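Local coordinates for protein tannase (Fusobacterium nucleatum subsp. nucleatum ATCC 25586, PDB 6YQ4) that probably hydrolyses the ester bonds of gallotannins as a member of the alpha/beta-hydrolase clan, giving the bacterium detoxifying activity, and binds a magnesium ion, at residues L257-L268 and R349-L359. Residues are numbered along the deposited sequence; the frame is centred on the assembly and turned at random.
Sequences LTNDEINISNKL and RMKSPPAFDSL
The carboxylate of E261 joins the two segments through water: one molecule donates to E261 OE2 at 2.9 Å and lies 3.0 Å from S352 OG, a hydroxyl also bonded to R231. The other oxygen, OE1, is turned back to the start of its own helix, toward T258 N, at a doubtfully short distance, while T258 OG1 accepts from E261 N at 3.2 Å and 160°. One carboxylate thus serves both the helix end and the loop, which would limit its rotation.

Beyond this water the contact is apolar, and P353 is its centre. The ring edges up to the helix backbone, with CG 3.4 Å from E261 O and also against S265 CB, while CD meets the L257 CD2 methyl head-on at 3.7 Å. The cis peptide between P353 and P354 turns the chain, and the second ring packs against I264 CG2 and L268 CD1, which approach from the same side, the latter 3.9 Å from P354 CB. The CG2 branch of I264 stands anti to the backbone N and meets P354; CD1, on the other branch, reaches L359 CD1 end-on. At the opposite end of the contact, L257 CD1 sits 3.7 Å above the centre of the R349 guanidinium, methyl over face. The bend at chi3 (-43°) brings that group under the leucine in one of two modelled conformers; in this one NH1 forms a salt bridge with E220 and NE a hydrogen bond with V226 O. S265 OG, bonded to N224 and E220, lies near the same arginine.

Helix 212-223 and strand 228-232 flank this packing, far from the magnesium site. It joins the loop between helices 340-344 and 364-368 to the first turns of helix 259-279, which opens with the T258-E261 capping box.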
ATOM      1  N   LEU A 257      27.322   5.175   4.827  1.00 33.54           N
ATOM      2  CA  LEU A 257      26.718   6.223   5.643  1.00 32.96           C
ATOM      3  C   LEU A 257      27.775   7.156   6.231  1.00 36.02           C
ATOM      4  O   LEU A 257      28.794   6.708   6.764  1.00 36.94           O
ATOM      5  CB  LEU A 257      25.896   5.599   6.775  1.00 28.26           C
ATOM      6  CG  LEU A 257      24.580   4.862   6.500  1.00 33.54           C
ATOM      7  CD1 LEU A 257      23.802   4.587   7.823  1.00 23.63           C
ATOM      8  CD2 LEU A 257      23.728   5.642   5.519  1.00 24.13           C
ATOM      9  N   THR A 258      27.518   8.459   6.151  1.00 37.46           N
ATOM     10  CA  THR A 258      28.410   9.412   6.786  1.00 39.88           C
ATOM     11  C   THR A 258      28.283   9.312   8.303  1.00 44.89           C
ATOM     12  O   THR A 258      27.386   8.657   8.842  1.00 42.13           O
ATOM     13  CB  THR A 258      28.097  10.831   6.335  1.00 39.49           C
ATOM     14  OG1 THR A 258      26.785  11.178   6.794  1.00 46.09           O
ATOM     15  CG2 THR A 258      28.147  10.912   4.829  1.00 28.39           C
ATOM     16  N   ASN A 259      29.197   9.990   9.001  1.00 45.20           N
ATOM     17  CA  ASN A 259      29.172   9.933  10.457  1.00 44.59           C
ATOM     18  C   ASN A 259      27.906  10.562  11.024  1.00 48.47           C
ATOM     19  O   ASN A 259      27.358  10.068  12.017  1.00 41.23           O
ATOM     20  CB  ASN A 259      30.411  10.601  11.028  1.00 45.59           C
ATOM     21  CG  ASN A 259      31.514   9.612  11.281  1.00 50.91           C
ATOM     22  OD1 ASN A 259      31.254   8.437  11.559  1.00 60.56           O
ATOM     23  ND2 ASN A 259      32.749  10.073  11.206  1.00 44.16           N
ATOM     24  N   ASP A 260      27.426  11.645  10.406  1.00 50.49           N
ATOM     25  CA  ASP A 260      26.184  12.258  10.861  1.00 53.17           C
ATOM     26  C   ASP A 260      25.005  11.348  10.597  1.00 45.98           C
ATOM     27  O   ASP A 260      24.076  11.265  11.413  1.00 41.65           O
ATOM     28  CB  ASP A 260      25.967  13.608  10.175  1.00 61.25           C
ATOM     29  CG  ASP A 260      26.610  14.749  10.928  1.00 70.96           C
ATOM     30  OD1 ASP A 260      26.675  14.684  12.178  1.00 73.56           O
ATOM     31  OD2 ASP A 260      27.045  15.715  10.262  1.00 77.41           O
ATOM     32  N   GLU A 261      25.017  10.663   9.452  1.00 40.55           N
ATOM     33  CA  GLU A 261      23.960   9.701   9.168  1.00 32.37           C
ATOM     34  C   GLU A 261      23.910   8.618  10.230  1.00 29.87           C
ATOM     35  O   GLU A 261      22.822   8.151  10.594  1.00 27.21           O
ATOM     36  CB  GLU A 261      24.160   9.068   7.795  1.00 30.88           C
ATOM     37  CG  GLU A 261      23.696   9.923   6.658  1.00 34.35           C
ATOM     38  CD  GLU A 261      24.127   9.357   5.315  1.00 42.96           C
ATOM     39  OE1 GLU A 261      25.247   8.821   5.226  1.00 47.74           O
ATOM     40  OE2 GLU A 261      23.357   9.465   4.344  1.00 48.61           O
ATOM     41  N   ILE A 262      25.075   8.202  10.734  1.00 26.60           N
ATOM     42  CA  ILE A 262      25.100   7.151  11.745  1.00 36.65           C
ATOM     43  C   ILE A 262      24.557   7.671  13.071  1.00 38.57           C
ATOM     44  O   ILE A 262      23.787   6.976  13.754  1.00 38.56           O
ATOM     45  CB  ILE A 262      26.523   6.585  11.889  1.00 38.17           C
ATOM     46  CG1 ILE A 262      26.851   5.689  10.694  1.00 28.58           C
ATOM     47  CG2 ILE A 262      26.693   5.850  13.237  1.00 29.80           C
ATOM     48  CD1 ILE A 262      28.300   5.298  10.646  1.00 30.77           C
ATOM     49  N   ASN A 263      24.906   8.912  13.441  1.00 29.26           N
ATOM     50  CA  ASN A 263      24.331   9.452  14.670  1.00 39.97           C
ATOM     51  C   ASN A 263      22.812   9.606  14.558  1.00 41.72           C
ATOM     52  O   ASN A 263      22.084   9.342  15.525  1.00 40.05           O
ATOM     53  CB  ASN A 263      24.989  10.783  15.060  1.00 53.75           C
ATOM     54  CG  ASN A 263      24.498  11.290  16.425  1.00 77.14           C
ATOM     55  OD1 ASN A 263      24.551  10.562  17.429  1.00 83.45           O
ATOM     56  ND2 ASN A 263      24.028  12.535  16.466  1.00 75.00           N
ATOM     57  N   ILE A 264      22.315  10.008  13.383  1.00 27.43           N
ATOM     58  CA  ILE A 264      20.870  10.126  13.194  1.00 38.17           C
ATOM     59  C   ILE A 264      20.201   8.760  13.324  1.00 34.97           C
ATOM     60  O   ILE A 264      19.149   8.621  13.958  1.00 34.97           O
ATOM     61  CB  ILE A 264      20.566  10.784  11.832  1.00 29.81           C
ATOM     62  CG1 ILE A 264      20.932  12.267  11.857  1.00 37.47           C
ATOM     63  CG2 ILE A 264      19.119  10.608  11.447  1.00 28.47           C
ATOM     64  CD1 ILE A 264      21.171  12.832  10.481  1.00 42.93           C
ATOM     65  N   SER A 265      20.811   7.732  12.741  1.00 28.30           N
ATOM     66  CA  SER A 265      20.254   6.400  12.854  1.00 31.21           C
ATOM     67  C   SER A 265      20.313   5.899  14.302  1.00 30.73           C
ATOM     68  O   SER A 265      19.357   5.290  14.784  1.00 28.02           O
ATOM     69  CB  SER A 265      20.981   5.463  11.892  1.00 30.01           C
ATOM     70  OG  SER A 265      20.998   4.128  12.370  1.00 28.27           O
ATOM     71  N   ASN A 266      21.396   6.184  15.026  1.00 35.64           N
ATOM     72  CA  ASN A 266      21.423   5.887  16.460  1.00 35.99           C
ATOM     73  C   ASN A 266      20.230   6.520  17.177  1.00 41.62           C
ATOM     74  O   ASN A 266      19.512   5.849  17.930  1.00 41.55           O
ATOM     75  CB  ASN A 266      22.734   6.375  17.089  1.00 30.45           C
ATOM     76  CG  ASN A 266      23.945   5.575  16.622  1.00 30.76           C
ATOM     77  OD1 ASN A 266      23.808   4.551  15.955  1.00 43.04           O
ATOM     78  ND2 ASN A 266      25.133   6.028  16.986  1.00 32.67           N
ATOM     79  N   LYS A 267      19.994   7.812  16.938  1.00 34.94           N
ATOM     80  CA  LYS A 267      18.931   8.512  17.650  1.00 35.18           C
ATOM     81  C   LYS A 267      17.557   8.004  17.236  1.00 37.10           C
ATOM     82  O   LYS A 267      16.682   7.814  18.090  1.00 43.93           O
ATOM     83  CB  LYS A 267      19.061  10.018  17.416  1.00 46.09           C
ATOM     84  CG  LYS A 267      18.264  10.939  18.355  1.00 59.54           C
ATOM     85  CD  LYS A 267      18.457  10.642  19.849  1.00 66.00           C
ATOM     86  CE  LYS A 267      19.747  11.224  20.412  1.00 74.65           C
ATOM     87  NZ  LYS A 267      20.017  10.687  21.787  1.00 81.30           N
ATOM     88  N   LEU A 268      17.355   7.747  15.939  1.00 33.71           N
ATOM     89  CA  LEU A 268      16.059   7.255  15.472  1.00 29.23           C
ATOM     90  C   LEU A 268      15.717   5.893  16.064  1.00 30.73           C
ATOM     91  O   LEU A 268      14.551   5.634  16.397  1.00 28.23           O
ATOM     92  CB  LEU A 268      16.041   7.166  13.954  1.00 25.49           C
ATOM     93  CG  LEU A 268      15.797   8.483  13.234  1.00 29.92           C
ATOM     94  CD1 LEU A 268      16.096   8.366  11.728  1.00 27.13           C
ATOM     95  CD2 LEU A 268      14.390   8.942  13.511  1.00 25.58           C
ATOM     96  N   ARG A 349      21.914  -2.215   3.331  1.00 30.89           N
ATOM     97  CA  ARG A 349      20.710  -1.435   3.575  0.58 29.75           C
ATOM     98  C   ARG A 349      20.303  -0.725   2.288  1.00 25.00           C
ATOM     99  O   ARG A 349      21.119  -0.515   1.398  1.00 30.91           O
ATOM    100  CB  ARG A 349      20.944  -0.431   4.718  0.58 31.73           C
ATOM    101  CG  ARG A 349      20.744   1.048   4.367  0.58 27.10           C
ATOM    102  CD  ARG A 349      21.576   2.016   5.233  0.58 25.58           C
ATOM    103  NE  ARG A 349      21.607   1.693   6.662  0.58 26.08           N
ATOM    104  CZ  ARG A 349      20.907   2.326   7.605  0.58 27.58           C
ATOM    105  NH1 ARG A 349      21.014   1.951   8.870  0.58 24.97           N
ATOM    106  NH2 ARG A 349      20.088   3.324   7.291  0.58 28.78           N
ATOM    107  N   MET A 350      19.027  -0.360   2.192  1.00 26.97           N
ATOM    108  CA  MET A 350      18.539   0.357   1.018  1.00 25.48           C
ATOM    109  C   MET A 350      18.477   1.869   1.239  1.00 29.46           C
ATOM    110  O   MET A 350      19.282   2.620   0.692  1.00 36.22           O
ATOM    111  CB  MET A 350      17.164  -0.152   0.634  1.00 25.75           C
ATOM    112  CG  MET A 350      16.809   0.174  -0.783  1.00 37.01           C
ATOM    113  SD  MET A 350      15.073  -0.032  -1.118  1.00 41.31           S
ATOM    114  CE  MET A 350      14.705   1.472  -2.037  1.00 40.68           C
ATOM    115  N   LYS A 351      17.509   2.333   2.012  1.00 34.93           N
ATOM    116  CA  LYS A 351      17.360   3.761   2.210  1.00 29.89           C
ATOM    117  C   LYS A 351      18.314   4.245   3.297  1.00 29.51           C
ATOM    118  O   LYS A 351      18.736   3.487   4.171  1.00 29.84           O
ATOM    119  CB  LYS A 351      15.910   4.093   2.570  1.00 29.13           C
ATOM    120  CG  LYS A 351      14.907   3.566   1.558  1.00 23.14           C
ATOM    121  CD  LYS A 351      13.566   4.260   1.652  1.00 19.79           C
ATOM    122  CE  LYS A 351      12.667   3.797   0.523  1.00 19.38           C
ATOM    123  NZ  LYS A 351      11.213   4.113   0.775  1.00 23.45           N
ATOM    124  N   SER A 352      18.667   5.532   3.222  1.00 25.78           N
ATOM    125  CA  SER A 352      19.527   6.195   4.187  1.00 30.44           C
ATOM    126  C   SER A 352      18.702   7.003   5.185  1.00 32.92           C
ATOM    127  O   SER A 352      17.657   7.553   4.830  1.00 41.80           O
ATOM    128  CB  SER A 352      20.520   7.119   3.477  1.00 25.69           C
ATOM    129  OG  SER A 352      21.151   6.422   2.424  1.00 30.30           O
ATOM    130  N   PRO A 353      19.174   7.127   6.424  1.00 28.74           N
ATOM    131  CA  PRO A 353      18.357   7.729   7.483  1.00 32.10           C
ATOM    132  C   PRO A 353      18.383   9.246   7.422  1.00 29.64           C
ATOM    133  O   PRO A 353      19.453   9.847   7.258  1.00 27.64           O
ATOM    134  CB  PRO A 353      19.032   7.220   8.767  1.00 31.16           C
ATOM    135  CG  PRO A 353      20.480   7.108   8.385  1.00 35.39           C
ATOM    136  CD  PRO A 353      20.535   6.800   6.898  1.00 31.33           C
ATOM    137  N   PRO A 354      17.236   9.915   7.632  1.00 32.96           N
ATOM    138  CA  PRO A 354      15.911   9.315   7.866  1.00 35.60           C
ATOM    139  C   PRO A 354      15.232   8.884   6.562  1.00 36.50           C
ATOM    140  O   PRO A 354      15.058   9.685   5.659  1.00 40.98           O
ATOM    141  CB  PRO A 354      15.114  10.446   8.555  1.00 23.96           C
ATOM    142  CG  PRO A 354      16.149  11.464   8.972  1.00 27.24           C
ATOM    143  CD  PRO A 354      17.258  11.349   7.976  1.00 27.65           C
ATOM    144  N   ALA A 355      14.822   7.621   6.505  1.00 25.42           N
ATOM    145  CA  ALA A 355      14.423   6.992   5.249  1.00 29.89           C
ATOM    146  C   ALA A 355      13.182   7.628   4.609  1.00 34.08           C
ATOM    147  O   ALA A 355      13.035   7.577   3.384  1.00 34.63           O
ATOM    148  CB  ALA A 355      14.184   5.497   5.495  1.00 22.31           C
ATOM    149  N   PHE A 356      12.265   8.186   5.402  1.00 31.28           N
ATOM    150  CA  PHE A 356      11.023   8.756   4.885  1.00 28.38           C
ATOM    151  C   PHE A 356      10.940  10.268   5.059  1.00 34.64           C
ATOM    152  O   PHE A 356      10.673  10.981   4.081  1.00 36.93           O
ATOM    153  CB  PHE A 356       9.810   8.062   5.539  1.00 35.44           C
ATOM    154  CG  PHE A 356       9.740   6.594   5.232  1.00 35.90           C
ATOM    155  CD1 PHE A 356      10.461   5.680   5.995  1.00 27.83           C
ATOM    156  CD2 PHE A 356       9.018   6.133   4.148  1.00 25.48           C
ATOM    157  CE1 PHE A 356      10.456   4.348   5.694  1.00 19.12           C
ATOM    158  CE2 PHE A 356       9.000   4.785   3.847  1.00 32.66           C
ATOM    159  CZ  PHE A 356       9.717   3.888   4.628  1.00 30.34           C
ATOM    160  N   ASP A 357      11.180  10.804   6.264  1.00 25.12           N
ATOM    161  CA  ASP A 357      11.214  12.260   6.449  1.00 29.79           C
ATOM    162  C   ASP A 357      12.666  12.751   6.411  1.00 37.49           C
ATOM    163  O   ASP A 357      13.305  12.949   7.458  1.00 35.22           O
ATOM    164  CB  ASP A 357      10.516  12.678   7.738  1.00 23.34           C
ATOM    165  CG  ASP A 357      10.234  14.175   7.770  1.00 34.75           C
ATOM    166  OD1 ASP A 357      10.622  14.828   6.769  1.00 36.87           O
ATOM    167  OD2 ASP A 357       9.629  14.696   8.751  1.00 25.06           O
ATOM    168  N   SER A 358      13.178  12.979   5.188  1.00 30.65           N
ATOM    169  CA  SER A 358      14.551  13.453   4.978  1.00 33.25           C
ATOM    170  C   SER A 358      14.756  14.873   5.485  1.00 32.68           C
ATOM    171  O   SER A 358      13.858  15.712   5.421  1.00 33.87           O
ATOM    172  CB  SER A 358      14.932  13.440   3.493  1.00 39.91           C
ATOM    173  OG  SER A 358      14.389  12.335   2.819  1.00 50.01           O
ATOM    174  N   LEU A 359      15.990  15.153   5.918  1.00 35.03           N
ATOM    175  CA  LEU A 359      16.326  16.453   6.497  1.00 37.39           C
ATOM    176  C   LEU A 359      16.249  17.603   5.492  1.00 38.87           C
ATOM    177  O   LEU A 359      16.075  18.754   5.903  1.00 36.78           O
ATOM    178  CB  LEU A 359      17.725  16.414   7.113  1.00 30.86           C
ATOM    179  CG  LEU A 359      17.848  15.573   8.376  1.00 38.74           C
ATOM    180  CD1 LEU A 359      19.119  15.909   9.096  1.00 40.55           C
ATOM    181  CD2 LEU A 359      16.647  15.778   9.273  1.00 38.77           C
TER
HETATM  182  O   HOH W   1      23.253   8.379   1.632  1.00 38.58           O